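Local coordinates for oligopeptide ABC transporter OppAIV (Borrelia burgdorferi B31, PDB 4GL8), which probably binds oligopeptides outside the inner membrane and hands them to an ABC transporter, at residues G63-Y74 with L174-P184; M435-T443 with Y458-D466. All blocks are in the same frame, centred on the assembly; numbering follows the deposited sequence.

Contact 1 of 2, residues G63-Y74 with L174-P184; sequences GILDGDPRTGGY and LDMLVHQTFIP
Leu65, Tyr74 and Val178 bring a beta hairpin and the end of a short helix together in the five-stranded antiparallel sheet region of this solute-binding protein. Strand 65-67, an outermost strand of that sheet, turns through residues 68-73 into strand 74-84, and residues 174-184 lie against it.

Most of the joint is apolar. Leu65 packs against both Leu174 and Leu177: its CD1 meets Leu174 CB at 3.8 Å, while CG approaches Leu177 CD1. Leu174 CB also sits over one face of the Tyr74 ring in a CH-pi contact, 4.2 Å from the centroid and 13° off the normal. A chi1 of 61° puts Tyr74 CG between the backbone N and the carbonyl carbon, and from there one ring face lies under Leu174 CB. The two methyls of Val178 are divided between partners: CG1 faces the backbone of Gly67, and CG2 packs on Tyr74 CB at 3.7 Å. At the far end Gly63 passes close to Ile183. Phe93 of strand 90-95 also packs on Leu174 and Leu177.

Polar links between the segments run through water. One water accepts from Ile64 N (2.9 Å) and donates to the carbonyls of Leu177 and Phe182, bridging Ile64 to two carbonyls of residues 174-184. Asp175 OD1 lies in the plane of the Tyr74 ring at its edge, 3.6 Å from CD2, with carboxylate and ring planes 57° apart; the same oxygen forms a salt bridge with Arg519, which would hold the carboxylate in place. Inside the hairpin, Asp68 makes an Asx turn and Thr71 an ST turn. The second water donates to Gly72 O at 2.8 Å and to Asp175 OD2 at 2.9 Å.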
ATOM      1  N   GLY A  63       3.686  10.615 -11.999  1.00 17.96           N
ATOM      2  CA  GLY A  63       4.316  11.314 -10.909  1.00 17.74           C
ATOM      3  C   GLY A  63       5.489  12.170 -11.361  1.00 18.06           C
ATOM      4  O   GLY A  63       5.893  12.131 -12.516  1.00 17.44           O
ATOM      5  N   ILE A  64       6.050  12.944 -10.430  1.00 18.51           N
ATOM      6  CA  ILE A  64       7.230  13.741 -10.744  0.77 18.99           C
ATOM      7  C   ILE A  64       8.313  12.735 -11.172  1.00 19.53           C
ATOM      8  O   ILE A  64       9.062  12.963 -12.137  1.00 19.55           O
ATOM      9  CB  ILE A  64       7.652  14.648  -9.562  0.77 18.48           C
ATOM     10  CG1 ILE A  64       6.578  15.725  -9.309  0.77 18.47           C
ATOM     11  CG2 ILE A  64       8.963  15.343  -9.871  0.77 18.77           C
ATOM     12  CD1 ILE A  64       6.673  16.407  -7.953  0.77 18.24           C
ATOM     13  N   LEU A  65       8.367  11.629 -10.455  1.00 19.74           N
ATOM     14  CA  LEU A  65       9.094  10.483 -10.869  1.00 21.48           C
ATOM     15  C   LEU A  65       8.023   9.436 -11.105  1.00 21.85           C
ATOM     16  O   LEU A  65       6.929   9.540 -10.568  1.00 21.49           O
ATOM     17  CB  LEU A  65      10.061  10.008  -9.806  1.00 22.29           C
ATOM     18  CG  LEU A  65      11.143  10.953  -9.313  1.00 23.46           C
ATOM     19  CD1 LEU A  65      12.292  10.133  -8.772  1.00 24.35           C
ATOM     20  CD2 LEU A  65      11.652  11.875 -10.392  1.00 24.74           C
ATOM     21  N   ASP A  66       8.358   8.450 -11.914  1.00 22.82           N
ATOM     22  CA  ASP A  66       7.469   7.405 -12.332  1.00 24.35           C
ATOM     23  C   ASP A  66       8.083   6.118 -11.772  1.00 25.51           C
ATOM     24  O   ASP A  66       9.252   6.107 -11.366  1.00 25.64           O
ATOM     25  CB  ASP A  66       7.487   7.406 -13.872  1.00 27.13           C
ATOM     26  CG  ASP A  66       6.435   6.502 -14.516  1.00 29.23           C
ATOM     27  OD1 ASP A  66       5.353   6.281 -13.934  1.00 31.69           O
ATOM     28  OD2 ASP A  66       6.686   6.036 -15.654  1.00 33.21           O
ATOM     29  N   GLY A  67       7.300   5.042 -11.741  1.00 25.73           N
ATOM     30  CA  GLY A  67       7.773   3.753 -11.276  1.00 25.74           C
ATOM     31  C   GLY A  67       8.578   3.107 -12.372  1.00 27.20           C
ATOM     32  O   GLY A  67       8.305   3.288 -13.566  1.00 26.80           O
ATOM     33  N   ASP A  68       9.588   2.358 -11.957  1.00 27.03           N
ATOM     34  CA  ASP A  68      10.402   1.618 -12.870  1.00 27.99           C
ATOM     35  C   ASP A  68       9.898   0.184 -12.902  1.00 27.94           C
ATOM     36  O   ASP A  68      10.149  -0.571 -11.966  1.00 26.82           O
ATOM     37  CB  ASP A  68      11.873   1.668 -12.446  1.00 29.46           C
ATOM     38  CG  ASP A  68      12.792   1.025 -13.468  1.00 30.82           C
ATOM     39  OD1 ASP A  68      13.947   1.459 -13.579  1.00 31.63           O
ATOM     40  OD2 ASP A  68      12.357   0.102 -14.176  1.00 32.65           O
ATOM     41  N   PRO A  69       9.224  -0.207 -14.008  1.00 28.23           N
ATOM     42  CA  PRO A  69       8.576  -1.511 -14.031  1.00 28.54           C
ATOM     43  C   PRO A  69       9.547  -2.673 -13.975  1.00 29.01           C
ATOM     44  O   PRO A  69       9.162  -3.768 -13.620  1.00 28.74           O
ATOM     45  CB  PRO A  69       7.773  -1.504 -15.343  1.00 28.83           C
ATOM     46  CG  PRO A  69       8.361  -0.426 -16.172  1.00 28.72           C
ATOM     47  CD  PRO A  69       9.000   0.557 -15.249  1.00 27.59           C
ATOM     48  N   ARG A  70      10.809  -2.421 -14.287  1.00 30.55           N
ATOM     49  CA  ARG A  70      11.816  -3.473 -14.297  1.00 30.43           C
ATOM     50  C   ARG A  70      12.366  -3.753 -12.898  1.00 29.61           C
ATOM     51  O   ARG A  70      12.597  -4.887 -12.556  1.00 30.40           O
ATOM     52  CB  ARG A  70      12.956  -3.114 -15.266  1.00 31.39           C
ATOM     53  N   THR A  71      12.598  -2.735 -12.091  1.00 28.63           N
ATOM     54  CA  THR A  71      13.253  -2.951 -10.790  1.00 28.25           C
ATOM     55  C   THR A  71      12.326  -2.743  -9.617  1.00 27.10           C
ATOM     56  O   THR A  71      12.605  -3.177  -8.522  1.00 28.48           O
ATOM     57  CB  THR A  71      14.412  -1.983 -10.586  1.00 28.32           C
ATOM     58  OG1 THR A  71      13.901  -0.641 -10.541  1.00 27.17           O
ATOM     59  CG2 THR A  71      15.413  -2.107 -11.727  1.00 28.83           C
ATOM     60  N   GLY A  72      11.222  -2.064  -9.839  1.00 26.56           N
ATOM     61  CA  GLY A  72      10.372  -1.655  -8.737  1.00 25.97           C
ATOM     62  C   GLY A  72      10.870  -0.380  -8.090  1.00 24.68           C
ATOM     63  O   GLY A  72      10.269   0.076  -7.112  1.00 24.27           O
ATOM     64  N   GLY A  73      11.937   0.213  -8.646  1.00 23.51           N
ATOM     65  CA  GLY A  73      12.424   1.521  -8.184  1.00 23.01           C
ATOM     66  C   GLY A  73      11.667   2.676  -8.865  1.00 22.00           C
ATOM     67  O   GLY A  73      10.496   2.538  -9.188  1.00 21.14           O
ATOM     68  N   TYR A  74      12.369   3.788  -9.106  1.00 21.75           N
ATOM     69  CA  TYR A  74      11.819   4.988  -9.756  1.00 21.78           C
ATOM     70  C   TYR A  74      12.611   5.346 -11.008  1.00 22.34           C
ATOM     71  O   TYR A  74      13.698   4.851 -11.222  1.00 21.94           O
ATOM     72  CB  TYR A  74      11.878   6.185  -8.795  1.00 21.47           C
ATOM     73  CG  TYR A  74      13.280   6.522  -8.370  1.00 22.13           C
ATOM     74  CD1 TYR A  74      14.086   7.315  -9.161  1.00 23.03           C
ATOM     75  CD2 TYR A  74      13.826   5.982  -7.213  1.00 23.28           C
ATOM     76  CE1 TYR A  74      15.386   7.603  -8.794  1.00 24.22           C
ATOM     77  CE2 TYR A  74      15.144   6.246  -6.838  1.00 23.87           C
ATOM     78  CZ  TYR A  74      15.907   7.075  -7.632  1.00 24.73           C
ATOM     79  OH  TYR A  74      17.211   7.368  -7.286  1.00 27.99           O
ATOM     80  N   LEU A 174      13.189  10.437  -3.249  1.00 20.02           N
ATOM     81  CA  LEU A 174      12.898  10.231  -4.667  1.00 20.53           C
ATOM     82  C   LEU A 174      11.941   9.039  -4.902  1.00 20.74           C
ATOM     83  O   LEU A 174      10.991   9.123  -5.680  1.00 20.60           O
ATOM     84  CB  LEU A 174      14.192  10.072  -5.493  1.00 21.69           C
ATOM     85  CG  LEU A 174      15.172  11.254  -5.466  1.00 22.61           C
ATOM     86  CD1 LEU A 174      16.537  10.926  -6.068  1.00 23.54           C
ATOM     87  CD2 LEU A 174      14.564  12.443  -6.203  1.00 23.45           C
ATOM     88  N   ASP A 175      12.169   7.932  -4.218  1.00 21.15           N
ATOM     89  CA  ASP A 175      11.363   6.743  -4.457  1.00 22.15           C
ATOM     90  C   ASP A 175       9.916   6.972  -3.968  1.00 22.15           C
ATOM     91  O   ASP A 175       8.958   6.445  -4.510  1.00 22.20           O
ATOM     92  CB  ASP A 175      12.009   5.543  -3.771  1.00 22.73           C
ATOM     93  CG  ASP A 175      11.393   4.265  -4.197  1.00 23.31           C
ATOM     94  OD1 ASP A 175      11.484   3.937  -5.393  1.00 23.09           O
ATOM     95  OD2 ASP A 175      10.788   3.604  -3.346  1.00 24.16           O
ATOM     96  N   MET A 176       9.810   7.844  -2.984  1.00 21.89           N
ATOM     97  CA  MET A 176       8.582   8.282  -2.351  1.00 22.28           C
ATOM     98  C   MET A 176       7.676   9.066  -3.312  1.00 20.44           C
ATOM     99  O   MET A 176       6.444   9.005  -3.219  1.00 20.18           O
ATOM    100  CB  MET A 176       9.037   9.157  -1.177  1.00 24.12           C
ATOM    101  CG  MET A 176       8.054   9.547  -0.140  1.00 27.21           C
ATOM    102  SD  MET A 176       9.022  10.102   1.303  1.00 30.54           S
ATOM    103  CE  MET A 176       7.708   9.823   2.469  1.00 32.54           C
ATOM    104  N   LEU A 177       8.279   9.801  -4.244  1.00 18.98           N
ATOM    105  CA  LEU A 177       7.534  10.590  -5.204  1.00 17.74           C
ATOM    106  C   LEU A 177       6.661   9.784  -6.163  1.00 17.81           C
ATOM    107  O   LEU A 177       5.788  10.367  -6.845  1.00 17.47           O
ATOM    108  CB  LEU A 177       8.453  11.518  -5.990  1.00 17.67           C
ATOM    109  CG  LEU A 177       9.045  12.678  -5.226  1.00 17.72           C
ATOM    110  CD1 LEU A 177      10.118  13.379  -6.080  1.00 18.36           C
ATOM    111  CD2 LEU A 177       7.958  13.665  -4.794  1.00 17.66           C
ATOM    112  N   VAL A 178       6.909   8.476  -6.243  1.00 17.48           N
ATOM    113  CA  VAL A 178       6.170   7.586  -7.100  1.00 17.48           C
ATOM    114  C   VAL A 178       4.842   7.219  -6.442  1.00 18.06           C
ATOM    115  O   VAL A 178       3.907   6.876  -7.118  1.00 18.60           O
ATOM    116  CB  VAL A 178       7.025   6.322  -7.426  1.00 18.08           C
ATOM    117  CG1 VAL A 178       6.260   5.324  -8.281  1.00 18.21           C
ATOM    118  CG2 VAL A 178       8.293   6.762  -8.138  1.00 18.27           C
ATOM    119  N   HIS A 179       4.755   7.300  -5.115  1.00 18.51           N
ATOM    120  CA  HIS A 179       3.542   7.030  -4.389  1.00 18.24           C
ATOM    121  C   HIS A 179       2.445   8.059  -4.732  1.00 18.83           C
ATOM    122  O   HIS A 179       2.719   9.236  -4.901  1.00 17.78           O
ATOM    123  CB  HIS A 179       3.841   7.062  -2.907  1.00 18.59           C
ATOM    124  CG  HIS A 179       2.693   6.632  -2.048  1.00 19.10           C
ATOM    125  ND1 HIS A 179       1.997   7.508  -1.239  1.00 19.71           N
ATOM    126  CD2 HIS A 179       2.134   5.419  -1.852  1.00 18.98           C
ATOM    127  CE1 HIS A 179       1.051   6.856  -0.593  1.00 19.31           C
ATOM    128  NE2 HIS A 179       1.117   5.584  -0.944  1.00 19.58           N
ATOM    129  N   GLN A 180       1.204   7.575  -4.811  1.00 20.28           N
ATOM    130  CA  GLN A 180       0.086   8.337  -5.356  1.00 21.02           C
ATOM    131  C   GLN A 180      -0.203   9.617  -4.620  1.00 20.42           C
ATOM    132  O   GLN A 180      -0.568  10.567  -5.236  1.00 21.21           O
ATOM    133  CB  GLN A 180      -1.175   7.474  -5.468  1.00 22.19           C
ATOM    134  CG  GLN A 180      -1.902   7.164  -4.159  1.00 23.27           C
ATOM    135  CD  GLN A 180      -1.366   5.954  -3.408  1.00 24.46           C
ATOM    136  OE1 GLN A 180      -0.474   5.237  -3.867  1.00 26.63           O
ATOM    137  NE2 GLN A 180      -1.930   5.718  -2.250  1.00 25.74           N
ATOM    138  N   THR A 181      -0.021   9.639  -3.311  1.00 20.63           N
ATOM    139  CA  THR A 181      -0.173  10.852  -2.499  1.00 21.21           C
ATOM    140  C   THR A 181       0.653  12.022  -3.040  1.00 20.36           C
ATOM    141  O   THR A 181       0.248  13.208  -2.897  1.00 22.12           O
ATOM    142  CB  THR A 181       0.306  10.563  -1.058  1.00 22.69           C
ATOM    143  OG1 THR A 181      -0.457   9.487  -0.523  1.00 24.63           O
ATOM    144  CG2 THR A 181       0.112  11.720  -0.178  1.00 25.02           C
ATOM    145  N   PHE A 182       1.793  11.697  -3.653  1.00 18.26           N
ATOM    146  CA  PHE A 182       2.677  12.689  -4.225  1.00 18.28           C
ATOM    147  C   PHE A 182       2.436  12.978  -5.709  1.00 17.98           C
ATOM    148  O   PHE A 182       3.078  13.858  -6.285  1.00 18.43           O
ATOM    149  CB  PHE A 182       4.132  12.275  -4.041  1.00 18.16           C
ATOM    150  CG  PHE A 182       4.648  12.421  -2.647  1.00 18.15           C
ATOM    151  CD1 PHE A 182       5.251  13.595  -2.239  1.00 18.66           C
ATOM    152  CD2 PHE A 182       4.614  11.370  -1.783  1.00 18.39           C
ATOM    153  CE1 PHE A 182       5.801  13.713  -0.993  1.00 19.01           C
ATOM    154  CE2 PHE A 182       5.127  11.480  -0.512  1.00 18.94           C
ATOM    155  CZ  PHE A 182       5.733  12.654  -0.108  1.00 18.85           C
ATOM    156  N   ILE A 183       1.501  12.280  -6.327  1.00 18.30           N
ATOM    157  CA  ILE A 183       1.271  12.446  -7.762  1.00 18.62           C
ATOM    158  C   ILE A 183       0.394  13.673  -7.980  1.00 18.46           C
ATOM    159  O   ILE A 183      -0.643  13.793  -7.351  1.00 18.99           O
ATOM    160  CB  ILE A 183       0.651  11.177  -8.400  1.00 18.90           C
ATOM    161  CG1 ILE A 183       1.632  10.020  -8.234  1.00 19.20           C
ATOM    162  CG2 ILE A 183       0.347  11.417  -9.869  1.00 18.73           C
ATOM    163  CD1 ILE A 183       1.139   8.676  -8.726  1.00 19.40           C
ATOM    164  N   PRO A 184       0.826  14.597  -8.850  1.00 18.49           N
ATOM    165  CA  PRO A 184       0.031  15.801  -9.075  1.00 19.46           C
ATOM    166  C   PRO A 184      -1.307  15.503  -9.747  1.00 20.57           C
ATOM    167  O   PRO A 184      -1.395  14.574 -10.583  1.00 20.62           O
ATOM    168  CB  PRO A 184       0.918  16.652 -10.006  1.00 19.30           C
ATOM    169  CG  PRO A 184       2.317  16.116  -9.772  1.00 18.74           C
ATOM    170  CD  PRO A 184       2.099  14.650  -9.590  1.00 18.49           C
TER
HETATM  171  O   HOH W   1       5.162  12.598  -7.689  1.00 17.92           O
HETATM  172  O   HOH W   2      10.388   0.955  -4.497  1.00 26.73           O

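Contact 2 of 2, residues M435-T443 with Y458-D466; sequences MTFLSIFQT and YDELLIKSD
Tyr458 points its ring across the side chain of Leu438 at about a right angle, and its hydroxyl donates to Leu438 O over 2.6 Å. That carbonyl oxygen lies in the plane of the ring, at its edge, and also accepts from Phe441 N, so two donors grip it. With CG anti to the backbone N (chi1 -174°), the tyrosine extends from its helix to the other segment, where Phe441 CB packs against CE1 at 3.8 Å.

Asp459, one residue on, meets Thr443 likewise at about a right angle and takes two bonds from it. Thr443 N donates to OD1 at 3.0 Å, 25° out of the carboxylate plane, whereas the hydroxyl, also hydrogen-bonded with Ser454 OG, reaches the syn lone pair of OD2 at 2.5 Å. Both carboxylate oxygens are thereby engaged, which fixes the rotation of the group.

Farther along, Met435, bent at chi2 and chi3, crosses Leu462 obliquely, SD to CD1 4.0 Å, and its CE comes to Ser465 OG. Leu478 and Ala481 of helix 471-489 pack on this apolar patch. Helix 435-438 and the chain following it thus pack on helix 456-466 within the family 5 solute-binding protein fold.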
ATOM      1  N   MET A 435      11.024   2.510   6.998  1.00 20.38           N
ATOM      2  CA  MET A 435      10.131   3.490   7.616  1.00 20.80           C
ATOM      3  C   MET A 435       8.675   3.435   7.122  1.00 20.43           C
ATOM      4  O   MET A 435       7.767   3.811   7.878  1.00 19.13           O
ATOM      5  CB  MET A 435      10.674   4.919   7.496  1.00 22.11           C
ATOM      6  CG  MET A 435       9.905   5.993   8.273  1.00 24.44           C
ATOM      7  SD  MET A 435       9.757   5.800  10.087  1.00 26.49           S
ATOM      8  CE  MET A 435      11.454   5.838  10.564  1.00 27.67           C
ATOM      9  N   THR A 436       8.437   2.974   5.890  1.00 19.51           N
ATOM     10  CA  THR A 436       7.078   2.927   5.382  1.00 19.62           C
ATOM     11  C   THR A 436       6.256   1.985   6.264  1.00 19.56           C
ATOM     12  O   THR A 436       5.097   2.262   6.565  1.00 19.46           O
ATOM     13  CB  THR A 436       6.984   2.525   3.896  1.00 19.31           C
ATOM     14  OG1 THR A 436       5.611   2.609   3.490  1.00 20.11           O
ATOM     15  CG2 THR A 436       7.455   1.129   3.678  1.00 18.56           C
ATOM     16  N   PHE A 437       6.879   0.917   6.741  1.00 19.23           N
ATOM     17  CA  PHE A 437       6.227   0.027   7.715  1.00 18.94           C
ATOM     18  C   PHE A 437       6.219   0.514   9.159  1.00 19.00           C
ATOM     19  O   PHE A 437       5.215   0.398   9.864  1.00 19.58           O
ATOM     20  CB  PHE A 437       6.899  -1.320   7.650  1.00 18.92           C
ATOM     21  CG  PHE A 437       6.612  -2.043   6.392  1.00 19.48           C
ATOM     22  CD1 PHE A 437       7.436  -1.893   5.282  1.00 19.25           C
ATOM     23  CD2 PHE A 437       5.467  -2.830   6.289  1.00 19.84           C
ATOM     24  CE1 PHE A 437       7.121  -2.525   4.106  1.00 19.82           C
ATOM     25  CE2 PHE A 437       5.176  -3.494   5.109  1.00 20.14           C
ATOM     26  CZ  PHE A 437       5.994  -3.340   4.023  1.00 19.58           C
ATOM     27  N   LEU A 438       7.340   1.022   9.638  1.00 19.02           N
ATOM     28  CA  LEU A 438       7.419   1.390  11.050  1.00 19.50           C
ATOM     29  C   LEU A 438       6.575   2.634  11.340  1.00 19.23           C
ATOM     30  O   LEU A 438       6.043   2.810  12.437  1.00 19.27           O
ATOM     31  CB  LEU A 438       8.868   1.601  11.444  1.00 20.74           C
ATOM     32  CG  LEU A 438       9.692   0.330  11.299  1.00 21.19           C
ATOM     33  CD1 LEU A 438      11.138   0.671  11.598  1.00 22.33           C
ATOM     34  CD2 LEU A 438       9.162  -0.751  12.236  1.00 21.41           C
ATOM     35  N   SER A 439       6.390   3.448  10.321  1.00 18.84           N
ATOM     36  CA  SER A 439       5.577   4.637  10.423  1.00 19.28           C
ATOM     37  C   SER A 439       4.098   4.420  10.806  1.00 18.37           C
ATOM     38  O   SER A 439       3.498   5.296  11.423  1.00 17.66           O
ATOM     39  CB  SER A 439       5.600   5.358   9.078  1.00 20.36           C
ATOM     40  OG  SER A 439       5.186   6.671   9.313  1.00 24.71           O
ATOM     41  N   ILE A 440       3.498   3.291  10.398  1.00 17.39           N
ATOM     42  CA  ILE A 440       2.077   3.052  10.657  1.00 17.03           C
ATOM     43  C   ILE A 440       1.767   2.755  12.106  1.00 16.81           C
ATOM     44  O   ILE A 440       0.629   2.869  12.541  1.00 16.46           O
ATOM     45  CB  ILE A 440       1.467   1.989   9.727  1.00 16.82           C
ATOM     46  CG1 ILE A 440       2.096   0.612   9.983  1.00 16.85           C
ATOM     47  CG2 ILE A 440       1.671   2.454   8.289  1.00 16.77           C
ATOM     48  CD1 ILE A 440       1.427  -0.539   9.263  1.00 17.12           C
ATOM     49  N   PHE A 441       2.795   2.426  12.865  1.00 17.57           N
ATOM     50  CA  PHE A 441       2.671   2.268  14.316  1.00 18.47           C
ATOM     51  C   PHE A 441       3.025   3.533  15.132  1.00 19.39           C
ATOM     52  O   PHE A 441       2.920   3.501  16.365  1.00 20.10           O
ATOM     53  CB  PHE A 441       3.493   1.040  14.759  1.00 18.38           C
ATOM     54  CG  PHE A 441       2.918  -0.271  14.257  1.00 17.79           C
ATOM     55  CD1 PHE A 441       1.936  -0.924  14.961  1.00 17.71           C
ATOM     56  CD2 PHE A 441       3.347  -0.820  13.079  1.00 17.50           C
ATOM     57  CE1 PHE A 441       1.410  -2.112  14.511  1.00 17.41           C
ATOM     58  CE2 PHE A 441       2.819  -1.998  12.612  1.00 17.43           C
ATOM     59  CZ  PHE A 441       1.827  -2.632  13.323  1.00 17.56           C
ATOM     60  N   GLN A 442       3.409   4.639  14.478  1.00 20.21           N
ATOM     61  CA  GLN A 442       3.524   5.911  15.197  1.00 22.47           C
ATOM     62  C   GLN A 442       2.137   6.330  15.633  1.00 21.82           C
ATOM     63  O   GLN A 442       1.190   6.171  14.882  1.00 21.20           O
ATOM     64  CB  GLN A 442       4.052   7.060  14.341  1.00 24.73           C
ATOM     65  CG  GLN A 442       5.471   6.956  13.876  1.00 28.44           C
ATOM     66  CD  GLN A 442       5.860   8.060  12.874  1.00 31.20           C
ATOM     67  OE1 GLN A 442       6.461   7.791  11.831  1.00 36.99           O
ATOM     68  NE2 GLN A 442       5.491   9.287  13.176  1.00 32.57           N
ATOM     69  N   THR A 443       2.031   6.913  16.816  1.00 22.84           N
ATOM     70  CA  THR A 443       0.737   7.243  17.434  1.00 23.34           C
ATOM     71  C   THR A 443      -0.245   7.852  16.455  1.00 23.60           C
ATOM     72  O   THR A 443      -1.396   7.456  16.392  1.00 24.24           O
ATOM     73  CB  THR A 443       0.944   8.209  18.639  1.00 23.59           C
ATOM     74  OG1 THR A 443       1.699   7.521  19.651  1.00 23.13           O
ATOM     75  CG2 THR A 443      -0.420   8.690  19.235  1.00 23.22           C
ATOM     76  N   TYR A 458       8.692   4.495  21.372  1.00 22.22           N
ATOM     77  CA  TYR A 458       8.650   4.189  19.929  1.00 20.99           C
ATOM     78  C   TYR A 458       8.592   5.445  19.038  1.00 21.10           C
ATOM     79  O   TYR A 458       9.433   5.617  18.132  1.00 20.62           O
ATOM     80  CB  TYR A 458       7.465   3.270  19.614  1.00 20.19           C
ATOM     81  CG  TYR A 458       7.396   2.766  18.190  1.00 19.58           C
ATOM     82  CD1 TYR A 458       6.649   3.437  17.227  1.00 19.50           C
ATOM     83  CD2 TYR A 458       8.020   1.608  17.818  1.00 19.57           C
ATOM     84  CE1 TYR A 458       6.559   2.981  15.926  1.00 18.74           C
ATOM     85  CE2 TYR A 458       7.935   1.134  16.514  1.00 19.44           C
ATOM     86  CZ  TYR A 458       7.198   1.826  15.575  1.00 18.65           C
ATOM     87  OH  TYR A 458       7.124   1.362  14.288  1.00 17.75           O
ATOM     88  N   ASP A 459       7.605   6.308  19.281  1.00 21.16           N
ATOM     89  CA  ASP A 459       7.475   7.566  18.536  1.00 21.65           C
ATOM     90  C   ASP A 459       8.815   8.332  18.534  1.00 23.00           C
ATOM     91  O   ASP A 459       9.277   8.785  17.484  1.00 22.80           O
ATOM     92  CB  ASP A 459       6.381   8.449  19.143  1.00 21.99           C
ATOM     93  CG  ASP A 459       4.963   7.898  18.912  1.00 22.56           C
ATOM     94  OD1 ASP A 459       4.751   6.970  18.080  1.00 21.99           O
ATOM     95  OD2 ASP A 459       4.041   8.409  19.574  1.00 22.71           O
ATOM     96  N   GLU A 460       9.443   8.434  19.709  1.00 23.96           N
ATOM     97  CA  GLU A 460      10.687   9.175  19.860  1.00 25.55           C
ATOM     98  C   GLU A 460      11.856   8.491  19.151  1.00 23.65           C
ATOM     99  O   GLU A 460      12.715   9.163  18.634  1.00 22.40           O
ATOM    100  CB  GLU A 460      11.009   9.435  21.354  1.00 28.36           C
ATOM    101  CG  GLU A 460      10.132  10.542  21.943  1.00 31.98           C
ATOM    102  CD  GLU A 460      10.219  10.694  23.464  1.00 36.28           C
ATOM    103  OE1 GLU A 460      11.356  10.695  24.020  1.00 38.68           O
ATOM    104  OE2 GLU A 460       9.131  10.845  24.093  1.00 40.05           O
ATOM    105  N   LEU A 461      11.885   7.167  19.100  1.00 22.75           N
ATOM    106  CA  LEU A 461      12.930   6.507  18.318  1.00 22.54           C
ATOM    107  C   LEU A 461      12.764   6.845  16.844  1.00 22.10           C
ATOM    108  O   LEU A 461      13.758   7.099  16.155  1.00 21.70           O
ATOM    109  CB  LEU A 461      12.944   4.996  18.552  1.00 22.92           C
ATOM    110  CG  LEU A 461      13.520   4.573  19.919  1.00 23.76           C
ATOM    111  CD1 LEU A 461      13.174   3.130  20.204  1.00 24.23           C
ATOM    112  CD2 LEU A 461      15.044   4.749  20.002  1.00 24.55           C
ATOM    113  N   LEU A 462      11.526   6.910  16.356  1.00 22.28           N
ATOM    114  CA  LEU A 462      11.330   7.216  14.936  1.00 22.57           C
ATOM    115  C   LEU A 462      11.775   8.633  14.598  1.00 22.27           C
ATOM    116  O   LEU A 462      12.431   8.843  13.571  1.00 21.12           O
ATOM    117  CB  LEU A 462       9.884   7.000  14.487  1.00 22.55           C
ATOM    118  CG  LEU A 462       9.297   5.595  14.640  1.00 23.78           C
ATOM    119  CD1 LEU A 462       8.105   5.422  13.734  1.00 24.63           C
ATOM    120  CD2 LEU A 462      10.289   4.481  14.342  1.00 24.73           C
ATOM    121  N   ILE A 463      11.440   9.594  15.468  1.00 23.14           N
ATOM    122  CA  ILE A 463      11.893  10.986  15.304  1.00 23.34           C
ATOM    123  C   ILE A 463      13.407  10.980  15.219  1.00 23.38           C
ATOM    124  O   ILE A 463      13.983  11.618  14.358  1.00 22.81           O
ATOM    125  CB  ILE A 463      11.476  11.921  16.477  1.00 25.09           C
ATOM    126  CG1 ILE A 463       9.943  11.994  16.658  1.00 25.47           C
ATOM    127  CG2 ILE A 463      11.983  13.361  16.277  1.00 25.16           C
ATOM    128  CD1 ILE A 463       9.215  12.389  15.411  1.00 25.83           C
ATOM    129  N   LYS A 464      14.051  10.242  16.112  1.00 23.92           N
ATOM    130  CA  LYS A 464      15.526  10.156  16.115  1.00 25.12           C
ATOM    131  C   LYS A 464      16.100   9.640  14.799  1.00 23.28           C
ATOM    132  O   LYS A 464      17.065  10.187  14.245  1.00 21.72           O
ATOM    133  CB  LYS A 464      16.010   9.237  17.240  1.00 26.89           C
ATOM    134  CG  LYS A 464      16.480   9.957  18.487  1.00 30.48           C
ATOM    135  CD  LYS A 464      17.119   8.986  19.493  1.00 31.05           C
ATOM    136  CE  LYS A 464      18.413   8.452  18.936  1.00 31.93           C
ATOM    137  NZ  LYS A 464      19.519   8.417  19.947  1.00 33.97           N
ATOM    138  N   SER A 465      15.507   8.564  14.308  1.00 22.62           N
ATOM    139  CA  SER A 465      15.924   8.046  13.022  1.00 22.99           C
ATOM    140  C   SER A 465      15.799   9.086  11.877  1.00 23.57           C
ATOM    141  O   SER A 465      16.651   9.089  10.994  1.00 24.00           O
ATOM    142  CB  SER A 465      15.211   6.735  12.703  1.00 22.29           C
ATOM    143  OG  SER A 465      13.923   6.932  12.207  1.00 22.43           O
ATOM    144  N   ASP A 466      14.800   9.974  11.915  1.00 23.69           N
ATOM    145  CA  ASP A 466      14.648  10.973  10.870  1.00 25.26           C
ATOM    146  C   ASP A 466      15.793  11.947  10.900  1.00 25.91           C
ATOM    147  O   ASP A 466      16.161  12.502   9.863  1.00 26.58           O
ATOM    148  CB  ASP A 466      13.346  11.781  10.992  1.00 27.59           C
ATOM    149  CG  ASP A 466      12.109  10.971  10.705  1.00 29.16           C
ATOM    150  OD1 ASP A 466      12.184  10.001   9.914  1.00 29.44           O
ATOM    151  OD2 ASP A 466      11.037  11.331  11.266  1.00 34.65           O
TER
HETATM  152  O   HOH W   3       3.449   4.616  19.129  1.00 16.56           O

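How the contacts relate
Along the chain contact 1 closes before contact 2 opens. Their centres are 22 Å apart and their nearest atoms about 7 Å, so the two do not touch. Contact 1 joins an outer strand of the five-stranded antiparallel sheet to the chain around helix 173-176; contact 2 joins helices 435-438 and 456-466, near strand 287-293 and helix 471-489, and shares no strand with it. Residues just ahead of helix 435-438 link the two regions: Asp430 is touched by His179 and its backbone N hydrogen-bonds with Thr436 OG1, while that of Ala432 does so with Asp175 OD2. His179 and Gln180 of contact 1 pack on the bound peptide, which places contact 1 beside the ligand site.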